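Local coordinates for maleylacetate reductase (Agrobacterium tumefaciens, PDB 3HL0), which catalyses the NADH-dependent reduction of maleylacetate to 3-oxoadipate and belongs to the iron-containing alcohol dehydrogenase family, at residues A178-A183 against V235-H240. Residues are numbered along the deposited sequence; the frame is centred on the assembly and turned at random.
Sequences AEALYA and VGMSLH
E179, in the last turns of helix 163-180, lays its carboxylate against the start of helix 239-251. E179 OE1 accepts a hydrogen bond from S238 N at 2.9 Å. E179 OE2 accepts one from H240 N, also at 2.9 Å. The two N-H groups come from opposite faces of the carboxylate, each about 50° out of plane. Y182 OH donates to E179 OE2 at 2.6 Å, toward the anti lone pair of that oxygen. The tyrosine reaches it because CG sits between the backbone N and the carbonyl carbon (chi1 56°), which folds the ring back over E179 O. S238 CB meets this ring's edge at CE1. H240 CB packs on the face that H240 N reaches, 3.3 Å from E179 CD. H241 ND1 also bonds OE1. Selenomethionine M237 bends at chi2 and chi3, bringing SE to 3.8 Å from E179 CB. A180 CB and A183 CB rest on V235 CG2. One water donates to both E179 O and G236 O. The contact ties two helices of the all-helical C-terminal domain, with the M237 side chain about 9 Å from the bound NAD. Three donors grip a buried carboxylate at a helix N-terminus, which probably stabilises its anionic form.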
ATOM      1  N   ALA A 178       9.216  10.488 -20.497  1.00  7.51           N
ATOM      2  CA  ALA A 178       9.788   9.679 -21.540  1.00  8.29           C
ATOM      3  C   ALA A 178       8.784   9.523 -22.696  1.00  8.76           C
ATOM      4  O   ALA A 178       9.130   9.700 -23.877  1.00  9.02           O
ATOM      5  CB  ALA A 178      10.194   8.312 -20.973  1.00  9.15           C
ATOM      6  N   GLU A 179       7.524   9.221 -22.367  1.00  8.35           N
ATOM      7  CA  GLU A 179       6.523   9.057 -23.437  1.00  8.62           C
ATOM      8  C   GLU A 179       6.165  10.397 -24.099  1.00  8.84           C
ATOM      9  O   GLU A 179       5.808  10.420 -25.273  1.00  8.64           O
ATOM     10  CB  GLU A 179       5.250   8.336 -22.955  1.00 11.39           C
ATOM     11  CG  GLU A 179       5.509   6.879 -22.598  1.00 11.30           C
ATOM     12  CD  GLU A 179       4.355   5.963 -23.066  1.00 11.30           C
ATOM     13  OE1 GLU A 179       3.222   6.069 -22.569  1.00 10.07           O
ATOM     14  OE2 GLU A 179       4.605   5.187 -23.994  1.00  9.87           O
ATOM     15  N   ALA A 180       6.238  11.485 -23.336  1.00  7.93           N
ATOM     16  CA  ALA A 180       5.969  12.790 -23.946  1.00  8.03           C
ATOM     17  C   ALA A 180       6.922  13.058 -25.125  1.00  8.85           C
ATOM     18  O   ALA A 180       6.534  13.747 -26.094  1.00  9.50           O
ATOM     19  CB  ALA A 180       6.086  13.881 -22.913  1.00  9.17           C
ATOM     20  N   LEU A 181       8.146  12.548 -25.053  1.00  8.66           N
ATOM     21  CA  LEU A 181       9.115  12.829 -26.138  1.00  7.41           C
ATOM     22  C   LEU A 181       8.667  12.306 -27.508  1.00  8.49           C
ATOM     23  O   LEU A 181       9.049  12.885 -28.549  1.00  8.93           O
ATOM     24  CB  LEU A 181      10.477  12.226 -25.799  1.00  7.48           C
ATOM     25  CG  LEU A 181      11.140  12.827 -24.556  1.00  7.44           C
ATOM     26  CD1 LEU A 181      12.425  12.029 -24.228  1.00 11.13           C
ATOM     27  CD2 LEU A 181      11.442  14.347 -24.761  1.00 11.23           C
ATOM     28  N   TYR A 182       7.857  11.253 -27.521  1.00  8.38           N
ATOM     29  CA  TYR A 182       7.409  10.676 -28.794  1.00  9.02           C
ATOM     30  C   TYR A 182       5.912  10.709 -28.966  1.00  9.33           C
ATOM     31  O   TYR A 182       5.361  10.014 -29.827  1.00 10.94           O
ATOM     32  CB  TYR A 182       7.987   9.265 -29.004  1.00  9.66           C
ATOM     33  CG  TYR A 182       7.709   8.241 -27.913  1.00  9.77           C
ATOM     34  CD1 TYR A 182       6.436   7.653 -27.781  1.00  9.60           C
ATOM     35  CD2 TYR A 182       8.730   7.868 -27.036  1.00 11.13           C
ATOM     36  CE1 TYR A 182       6.209   6.660 -26.798  1.00  9.72           C
ATOM     37  CE2 TYR A 182       8.513   6.918 -26.040  1.00  8.82           C
ATOM     38  CZ  TYR A 182       7.273   6.310 -25.957  1.00  9.40           C
ATOM     39  OH  TYR A 182       7.047   5.343 -24.986  1.00 10.18           O
ATOM     40  N   ALA A 183       5.227  11.549 -28.183  1.00  8.60           N
ATOM     41  CA  ALA A 183       3.777  11.712 -28.352  1.00  9.44           C
ATOM     42  C   ALA A 183       3.409  12.054 -29.802  1.00 10.71           C
ATOM     43  O   ALA A 183       4.124  12.771 -30.471  1.00 11.01           O
ATOM     44  CB  ALA A 183       3.256  12.835 -27.432  1.00 10.89           C
ATOM     45  N   VAL A 235       0.159  16.231 -23.403  1.00 12.37           N
ATOM     46  CA  VAL A 235       0.281  15.473 -24.646  1.00 11.27           C
ATOM     47  C   VAL A 235      -0.137  14.008 -24.440  1.00 11.85           C
ATOM     48  O   VAL A 235      -0.341  13.561 -23.295  1.00 13.41           O
ATOM     49  CB  VAL A 235       1.701  15.608 -25.285  1.00 10.99           C
ATOM     50  CG1 VAL A 235       2.016  17.110 -25.510  1.00 11.69           C
ATOM     51  CG2 VAL A 235       2.815  14.988 -24.373  1.00 11.58           C
ATOM     52  N   GLY A 236      -0.296  13.274 -25.527  1.00 12.53           N
ATOM     53  CA  GLY A 236      -0.829  11.934 -25.431  1.00 12.35           C
ATOM     54  C   GLY A 236       0.261  10.934 -25.038  1.00 12.20           C
ATOM     55  O   GLY A 236       1.356  10.930 -25.596  1.00 15.13           O
HETATM   56  N   MSE A 237      -0.076  10.054 -24.100  1.00 11.78           N
HETATM   57  CA  MSE A 237       0.805   8.951 -23.773  1.00 11.00           C
HETATM   58  C   MSE A 237       0.563   7.788 -24.769  1.00 11.40           C
HETATM   59  O   MSE A 237      -0.209   7.923 -25.751  1.00 13.06           O
HETATM   60  CB  MSE A 237       0.531   8.523 -22.324  1.00 11.07           C
HETATM   61  CG  MSE A 237       0.725   9.646 -21.288  1.00  9.73           C
HETATM   62 SE   MSE A 237       2.548  10.263 -21.073  0.75  7.83          SE
HETATM   63  CE  MSE A 237       2.515  11.807 -22.290  1.00 10.55           C
ATOM     64  N   SER A 238       1.237   6.660 -24.572  1.00 10.47           N
ATOM     65  CA  SER A 238       1.207   5.604 -25.571  1.00 10.30           C
ATOM     66  C   SER A 238       1.408   4.268 -24.858  1.00 10.06           C
ATOM     67  O   SER A 238       0.874   4.093 -23.756  1.00 10.71           O
ATOM     68  CB  SER A 238       2.238   5.897 -26.693  1.00 12.51           C
ATOM     69  OG  SER A 238       2.098   4.896 -27.705  1.00 13.73           O
ATOM     70  N   LEU A 239       2.207   3.386 -25.443  1.00  9.52           N
ATOM     71  CA  LEU A 239       2.339   2.015 -24.966  1.00  9.38           C
ATOM     72  C   LEU A 239       2.603   1.911 -23.452  1.00  8.82           C
ATOM     73  O   LEU A 239       1.991   1.097 -22.751  1.00  9.55           O
ATOM     74  CB  LEU A 239       3.473   1.331 -25.732  1.00  9.70           C
ATOM     75  CG  LEU A 239       3.946  -0.010 -25.166  1.00 11.49           C
ATOM     76  CD1 LEU A 239       2.826  -1.040 -25.247  1.00 11.40           C
ATOM     77  CD2 LEU A 239       5.212  -0.465 -25.914  1.00 14.60           C
ATOM     78  N   HIS A 240       3.528   2.718 -22.950  1.00  9.32           N
ATOM     79  CA  HIS A 240       3.864   2.522 -21.545  1.00  7.83           C
ATOM     80  C   HIS A 240       2.673   2.727 -20.639  1.00  8.91           C
ATOM     81  O   HIS A 240       2.385   1.878 -19.783  1.00  9.18           O
ATOM     82  CB  HIS A 240       5.045   3.395 -21.109  1.00  7.48           C
ATOM     83  CG  HIS A 240       5.313   3.272 -19.636  1.00  8.18           C
ATOM     84  ND1 HIS A 240       6.048   2.237 -19.087  1.00  8.76           N
ATOM     85  CD2 HIS A 240       4.820   3.985 -18.602  1.00  8.08           C
ATOM     86  CE1 HIS A 240       6.034   2.357 -17.767  1.00  7.62           C
ATOM     87  NE2 HIS A 240       5.285   3.408 -17.447  1.00  7.78           N
TER
HETATM   88  O   HOH W   1       3.377   9.075 -26.188  1.00 11.15           O